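Local coordinates for protein D-mandelate dehydrogenase (Rhodotorula graminis, PDB 2W2K) that probably interconverts 2-oxoacids and D-2-hydroxyacids with a nicotinamide cofactor, as a D-mandelate dehydrogenase of the D-isomer-specific 2-hydroxyacid dehydrogenase family, at residues B[4-14]-B[51-62]. Residues are numbered along the deposited sequence; the frame is centred on the assembly and turned at random.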
ATOM      1  N   PRO B   4     -38.104 -11.540  25.114  1.00  9.85           N
ATOM      2  CA  PRO B   4     -38.160 -12.010  23.714  1.00  7.45           C
ATOM      3  C   PRO B   4     -37.053 -13.033  23.432  1.00  7.39           C
ATOM      4  O   PRO B   4     -36.017 -13.043  24.120  1.00  9.21           O
ATOM      5  CB  PRO B   4     -37.925 -10.731  22.905  1.00  7.90           C
ATOM      6  CG  PRO B   4     -38.388  -9.600  23.855  1.00  8.41           C
ATOM      7  CD  PRO B   4     -37.871 -10.082  25.187  1.00 10.14           C
ATOM      8  N   ARG B   5     -37.286 -13.895  22.436  1.00  5.71           N
ATOM      9  CA  ARG B   5     -36.424 -15.045  22.143  1.00  6.24           C
ATOM     10  C   ARG B   5     -35.677 -14.826  20.798  1.00  5.61           C
ATOM     11  O   ARG B   5     -36.283 -14.355  19.816  1.00  7.92           O
ATOM     12  CB  ARG B   5     -37.287 -16.340  22.097  1.00  7.05           C
ATOM     13  CG  ARG B   5     -38.160 -16.573  23.395  1.00  9.02           C
ATOM     14  CD  ARG B   5     -38.993 -17.913  23.368  1.00  7.30           C
ATOM     15  NE  ARG B   5     -38.167 -19.085  23.663  1.00  7.09           N
ATOM     16  CZ  ARG B   5     -37.964 -20.145  22.871  1.00  9.01           C
ATOM     17  NH1 ARG B   5     -38.559 -20.262  21.682  1.00  8.86           N
ATOM     18  NH2 ARG B   5     -37.162 -21.119  23.295  1.00  7.52           N
ATOM     19  N   VAL B   6     -34.371 -15.135  20.771  1.00  4.48           N
ATOM     20  CA  VAL B   6     -33.469 -14.835  19.623  1.00  4.84           C
ATOM     21  C   VAL B   6     -32.711 -16.099  19.151  1.00  6.23           C
ATOM     22  O   VAL B   6     -31.962 -16.716  19.935  1.00  7.05           O
ATOM     23  CB  VAL B   6     -32.449 -13.695  19.996  1.00  5.80           C
ATOM     24  CG1 VAL B   6     -31.515 -13.328  18.808  1.00  5.14           C
ATOM     25  CG2 VAL B   6     -33.177 -12.433  20.534  1.00  6.05           C
ATOM     26  N   LEU B   7     -32.915 -16.497  17.881  1.00  4.36           N
ATOM     27  CA  LEU B   7     -32.177 -17.627  17.301  1.00  3.85           C
ATOM     28  C   LEU B   7     -30.760 -17.163  16.915  1.00  6.35           C
ATOM     29  O   LEU B   7     -30.627 -16.206  16.157  1.00  6.20           O
ATOM     30  CB  LEU B   7     -32.907 -18.171  16.043  1.00  4.09           C
ATOM     31  CG  LEU B   7     -32.273 -19.447  15.429  1.00  8.13           C
ATOM     32  CD1 LEU B   7     -32.524 -20.637  16.351  1.00  7.33           C
ATOM     33  CD2 LEU B   7     -32.878 -19.722  14.050  1.00  7.21           C
ATOM     34  N   LEU B   8     -29.733 -17.874  17.406  1.00  8.11           N
ATOM     35  CA  LEU B   8     -28.306 -17.588  17.112  1.00  8.96           C
ATOM     36  C   LEU B   8     -27.795 -18.488  15.996  1.00  9.19           C
ATOM     37  O   LEU B   8     -27.771 -19.704  16.168  1.00  7.70           O
ATOM     38  CB  LEU B   8     -27.445 -17.814  18.375  1.00  6.14           C
ATOM     39  CG  LEU B   8     -25.911 -17.680  18.249  1.00  7.53           C
ATOM     40  CD1 LEU B   8     -25.511 -16.276  17.716  1.00  9.58           C
ATOM     41  CD2 LEU B   8     -25.225 -17.942  19.572  1.00 10.18           C
ATOM     42  N   LEU B   9     -27.421 -17.894  14.848  1.00  8.36           N
ATOM     43  CA  LEU B   9     -26.869 -18.632  13.707  1.00  9.62           C
ATOM     44  C   LEU B   9     -25.348 -18.730  13.806  1.00 11.02           C
ATOM     45  O   LEU B   9     -24.619 -17.752  13.546  1.00 10.38           O
ATOM     46  CB  LEU B   9     -27.249 -17.987  12.357  1.00 12.09           C
ATOM     47  CG  LEU B   9     -28.694 -17.915  11.860  1.00 15.83           C
ATOM     48  CD1 LEU B   9     -28.715 -17.264  10.441  1.00 17.58           C
ATOM     49  CD2 LEU B   9     -29.391 -19.283  11.846  1.00 16.49           C
ATOM     50  N   GLY B  10     -24.867 -19.908  14.188  1.00 10.87           N
ATOM     51  CA  GLY B  10     -23.425 -20.111  14.366  1.00 10.17           C
ATOM     52  C   GLY B  10     -22.852 -19.641  15.701  1.00 11.00           C
ATOM     53  O   GLY B  10     -23.583 -19.563  16.707  1.00  9.70           O
ATOM     54  N   ASP B  11     -21.553 -19.308  15.703  1.00 10.47           N
ATOM     55  CA  ASP B  11     -20.808 -18.981  16.938  1.00  9.99           C
ATOM     56  C   ASP B  11     -21.328 -17.733  17.711  1.00 10.28           C
ATOM     57  O   ASP B  11     -21.821 -16.775  17.106  1.00 10.96           O
ATOM     58  CB  ASP B  11     -19.309 -18.762  16.629  1.00 10.66           C
ATOM     59  CG  ASP B  11     -18.538 -20.063  16.350  1.00 19.84           C
ATOM     60  OD1 ASP B  11     -19.055 -21.169  16.601  1.00 15.65           O
ATOM     61  OD2 ASP B  11     -17.392 -19.958  15.857  1.00 21.80           O
ATOM     62  N   PRO B  12     -21.205 -17.733  19.060  1.00 12.00           N
ATOM     63  CA  PRO B  12     -21.529 -16.529  19.870  1.00 10.57           C
ATOM     64  C   PRO B  12     -20.467 -15.432  19.692  1.00 11.72           C
ATOM     65  O   PRO B  12     -19.542 -15.589  18.874  1.00 11.03           O
ATOM     66  CB  PRO B  12     -21.522 -17.065  21.311  1.00 12.28           C
ATOM     67  CG  PRO B  12     -20.495 -18.205  21.255  1.00 15.47           C
ATOM     68  CD  PRO B  12     -20.747 -18.860  19.905  1.00 15.03           C
ATOM     69  N   ALA B  13     -20.579 -14.345  20.458  1.00 11.43           N
ATOM     70  CA  ALA B  13     -19.692 -13.172  20.288  1.00  9.75           C
ATOM     71  C   ALA B  13     -18.214 -13.477  20.604  1.00 12.91           C
ATOM     72  O   ALA B  13     -17.925 -14.322  21.445  1.00 12.81           O
ATOM     73  CB  ALA B  13     -20.211 -11.961  21.143  1.00 12.21           C
ATOM     74  N   ARG B  14     -17.292 -12.807  19.907  1.00 10.05           N
ATOM     75  CA  ARG B  14     -15.839 -12.973  20.138  1.00 13.95           C
ATOM     76  C   ARG B  14     -15.109 -11.705  20.621  1.00 13.95           C
ATOM     77  O   ARG B  14     -13.960 -11.788  21.071  1.00 13.97           O
ATOM     78  CB  ARG B  14     -15.139 -13.473  18.854  1.00 15.76           C
ATOM     79  CG  ARG B  14     -15.507 -14.879  18.407  1.00 19.54           C
ATOM     80  CD  ARG B  14     -15.091 -15.121  16.936  1.00 22.10           C
ATOM     81  NE  ARG B  14     -15.644 -16.372  16.402  1.00 28.33           N
ATOM     82  CZ  ARG B  14     -16.029 -16.555  15.140  1.00 33.50           C
ATOM     83  NH1 ARG B  14     -15.932 -15.571  14.250  1.00 41.75           N
ATOM     84  NH2 ARG B  14     -16.527 -17.722  14.767  1.00 39.79           N
ATOM     85  N   ASP B  51     -41.517 -20.643  19.084  1.00  7.39           N
ATOM     86  CA  ASP B  51     -41.730 -19.293  18.533  1.00  7.64           C
ATOM     87  C   ASP B  51     -40.566 -18.377  18.951  1.00 10.68           C
ATOM     88  O   ASP B  51     -40.273 -18.278  20.138  1.00 11.98           O
ATOM     89  CB  ASP B  51     -43.022 -18.678  19.092  1.00  9.28           C
ATOM     90  CG  ASP B  51     -44.298 -19.118  18.354  1.00 10.66           C
ATOM     91  OD1 ASP B  51     -44.269 -20.073  17.544  1.00 14.01           O
ATOM     92  OD2 ASP B  51     -45.349 -18.468  18.599  1.00 16.90           O
ATOM     93  N   PHE B  52     -39.913 -17.711  17.989  1.00  8.90           N
ATOM     94  CA  PHE B  52     -38.883 -16.693  18.319  1.00  7.50           C
ATOM     95  C   PHE B  52     -39.199 -15.363  17.605  1.00  9.18           C
ATOM     96  O   PHE B  52     -39.920 -15.356  16.585  1.00  7.60           O
ATOM     97  CB  PHE B  52     -37.433 -17.193  18.052  1.00  7.38           C
ATOM     98  CG  PHE B  52     -37.225 -17.824  16.688  1.00  9.84           C
ATOM     99  CD1 PHE B  52     -36.868 -17.028  15.571  1.00  8.97           C
ATOM    100  CD2 PHE B  52     -37.347 -19.215  16.521  1.00  6.95           C
ATOM    101  CE1 PHE B  52     -36.666 -17.604  14.301  1.00  7.38           C
ATOM    102  CE2 PHE B  52     -37.144 -19.821  15.254  1.00 11.14           C
ATOM    103  CZ  PHE B  52     -36.783 -19.018  14.142  1.00  9.79           C
ATOM    104  N   GLU B  53     -38.696 -14.249  18.156  1.00  7.19           N
ATOM    105  CA  GLU B  53     -38.997 -12.906  17.647  1.00  5.59           C
ATOM    106  C   GLU B  53     -37.872 -12.253  16.824  1.00  5.92           C
ATOM    107  O   GLU B  53     -38.110 -11.270  16.100  1.00  5.95           O
ATOM    108  CB  GLU B  53     -39.403 -11.961  18.812  1.00  9.41           C
ATOM    109  CG  GLU B  53     -40.757 -12.276  19.480  1.00 11.59           C
ATOM    110  CD  GLU B  53     -40.772 -13.568  20.299  1.00 11.70           C
ATOM    111  OE1 GLU B  53     -39.843 -13.822  21.096  1.00  8.82           O
ATOM    112  OE2 GLU B  53     -41.764 -14.318  20.185  1.00 12.51           O
ATOM    113  N   ALA B  54     -36.649 -12.776  16.962  1.00  4.31           N
ATOM    114  CA  ALA B  54     -35.497 -12.278  16.198  1.00  2.32           C
ATOM    115  C   ALA B  54     -34.506 -13.389  15.808  1.00  7.21           C
ATOM    116  O   ALA B  54     -34.515 -14.497  16.398  1.00  5.48           O
ATOM    117  CB  ALA B  54     -34.756 -11.146  17.013  1.00  6.69           C
ATOM    118  N   ILE B  55     -33.665 -13.089  14.804  1.00  5.66           N
ATOM    119  CA  ILE B  55     -32.512 -13.889  14.437  1.00  5.60           C
ATOM    120  C   ILE B  55     -31.267 -12.961  14.414  1.00  3.45           C
ATOM    121  O   ILE B  55     -31.348 -11.842  13.877  1.00  6.60           O
ATOM    122  CB  ILE B  55     -32.688 -14.522  12.996  1.00  6.03           C
ATOM    123  CG1 ILE B  55     -33.912 -15.463  12.921  1.00  2.90           C
ATOM    124  CG2 ILE B  55     -31.409 -15.281  12.590  1.00  8.10           C
ATOM    125  CD1 ILE B  55     -34.543 -15.522  11.481  1.00  4.35           C
ATOM    126  N   ILE B  56     -30.135 -13.443  14.943  1.00  5.77           N
ATOM    127  CA  ILE B  56     -28.826 -12.733  14.904  1.00  4.79           C
ATOM    128  C   ILE B  56     -27.679 -13.591  14.298  1.00  7.94           C
ATOM    129  O   ILE B  56     -27.593 -14.826  14.515  1.00  7.07           O
ATOM    130  CB  ILE B  56     -28.435 -12.181  16.358  1.00  4.54           C
ATOM    131  CG1 ILE B  56     -27.387 -11.039  16.279  1.00 11.19           C
ATOM    132  CG2 ILE B  56     -28.077 -13.328  17.321  1.00  6.55           C
ATOM    133  CD1 ILE B  56     -27.105 -10.253  17.611  1.00  6.34           C
ATOM    134  N   LYS B  57     -26.816 -12.927  13.526  1.00  7.07           N
ATOM    135  CA  LYS B  57     -25.705 -13.581  12.787  1.00  6.47           C
ATOM    136  C   LYS B  57     -24.482 -12.650  12.944  1.00  7.23           C
ATOM    137  O   LYS B  57     -24.393 -11.586  12.279  1.00  7.31           O
ATOM    138  CB  LYS B  57     -26.125 -13.763  11.303  1.00  4.95           C
ATOM    139  CG  LYS B  57     -25.162 -14.643  10.394  1.00  5.41           C
ATOM    140  CD  LYS B  57     -25.594 -14.501   8.913  1.00  5.44           C
ATOM    141  CE  LYS B  57     -24.790 -15.359   7.901  1.00  9.24           C
ATOM    142  NZ  LYS B  57     -23.333 -14.986   7.754  1.00  7.29           N
ATOM    143  N   LEU B  58     -23.559 -13.029  13.844  1.00  5.61           N
ATOM    144  CA  LEU B  58     -22.497 -12.120  14.342  1.00  8.69           C
ATOM    145  C   LEU B  58     -21.261 -11.942  13.437  1.00  6.79           C
ATOM    146  O   LEU B  58     -20.441 -11.028  13.666  1.00  7.44           O
ATOM    147  CB  LEU B  58     -22.051 -12.550  15.758  1.00 10.32           C
ATOM    148  CG  LEU B  58     -23.136 -12.457  16.856  1.00  9.99           C
ATOM    149  CD1 LEU B  58     -22.722 -13.242  18.120  1.00  8.61           C
ATOM    150  CD2 LEU B  58     -23.401 -11.033  17.231  1.00  7.85           C
ATOM    151  N   ALA B  59     -21.113 -12.810  12.434  1.00  8.06           N
ATOM    152  CA  ALA B  59     -19.964 -12.761  11.527  1.00  6.60           C
ATOM    153  C   ALA B  59     -20.352 -13.267  10.133  1.00  7.51           C
ATOM    154  O   ALA B  59     -21.250 -14.094   9.989  1.00  7.89           O
ATOM    155  CB  ALA B  59     -18.773 -13.602  12.076  1.00  7.88           C
ATOM    156  N   VAL B  60     -19.626 -12.800   9.123  1.00  7.91           N
ATOM    157  CA  VAL B  60     -19.929 -13.160   7.723  1.00  8.44           C
ATOM    158  C   VAL B  60     -19.768 -14.669   7.510  1.00  7.28           C
ATOM    159  O   VAL B  60     -20.589 -15.318   6.814  1.00 11.12           O
ATOM    160  CB  VAL B  60     -19.037 -12.339   6.733  1.00  7.82           C
ATOM    161  CG1 VAL B  60     -19.087 -12.936   5.318  1.00 11.43           C
ATOM    162  CG2 VAL B  60     -19.484 -10.873   6.696  1.00  7.22           C
ATOM    163  N   GLU B  61     -18.729 -15.231   8.134  1.00 11.11           N
ATOM    164  CA  GLU B  61     -18.440 -16.672   8.037  1.00 13.09           C
ATOM    165  C   GLU B  61     -19.276 -17.596   8.959  1.00 15.27           C
ATOM    166  O   GLU B  61     -19.089 -18.817   8.927  1.00 15.03           O
ATOM    167  CB  GLU B  61     -16.930 -16.945   8.257  1.00 17.44           C
ATOM    168  CG  GLU B  61     -16.409 -16.690   9.681  1.00 19.32           C
ATOM    169  CD  GLU B  61     -15.984 -15.236   9.945  1.00 19.38           C
ATOM    170  OE1 GLU B  61     -16.272 -14.327   9.137  1.00 16.19           O
ATOM    171  OE2 GLU B  61     -15.345 -15.005  10.987  1.00 24.91           O
ATOM    172  N   ASN B  62     -20.153 -17.023   9.792  1.00 10.91           N
ATOM    173  CA  ASN B  62     -20.951 -17.812  10.747  1.00  8.81           C
ATOM    174  C   ASN B  62     -22.284 -18.200  10.129  1.00 11.15           C
ATOM    175  O   ASN B  62     -22.918 -17.375   9.459  1.00 10.71           O
ATOM    176  CB  ASN B  62     -21.271 -17.031  12.043  1.00 11.60           C
ATOM    177  CG  ASN B  62     -20.047 -16.768  12.950  1.00 13.54           C
ATOM    178  OD1 ASN B  62     -18.897 -17.090  12.633  1.00  9.58           O
ATOM    179  ND2 ASN B  62     -20.318 -16.106  14.081  1.00 10.41           N
TER
HETATM  180  O   HOH W   1     -23.351 -15.773  14.835  1.00 10.70           O
HETATM  181  O   HOH W   2     -18.535 -14.958  16.177  1.00 12.55           O
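Strands 5-8 and 54-57 pair in parallel, as neighbours inside the five-stranded sheet that also holds strands 28-31, 83-86 and 105-107. The evidence is an angle of 34° between the N-to-C directions of the two short segments and a ladder of backbone bonds: L7 N to A54 O, I56 N to L7 O (3.1 Å) and L9 N to I56 O. At its start R5 O accepts from both E53 N and A54 N. The E53 chain, folded back at chi2 (70°), brings OE1 to R5 N at 2.9 Å, nearly along the carboxylate C-O axis. R5, bent at chi3 (78°), sends NH1 to D51 O at 3.0 Å; the acceptor lies in the guanidinium plane, but the donor stands above the carbonyl plane. NE forms a salt bridge with E28. A methionine in place of R5 would probably leave D51 O without this donor and E28 without this countercharge. On one sheet face V6 CG1 meets I56 CG2 at 3.7 Å, near helices 17-26 and 310-330; on the other, L7 CB sits over the F52 ring, 4.2 Å from its centroid, a CH-pi contact. Beyond the strands, a water joins L9 O, D11 O, L58 N and N62 ND2. R14 NH2 forms a salt bridge with D11 OD2 at 2.6 Å, while NH1 reaches E61 OE2 at 3.4 Å, a salt bridge whose hydrogen bond is weak. With strand order 2-1-3-4-5, this inner pair is characteristic of the flavodoxin-like substrate-binding domain of D-2-hydroxyacid dehydrogenases.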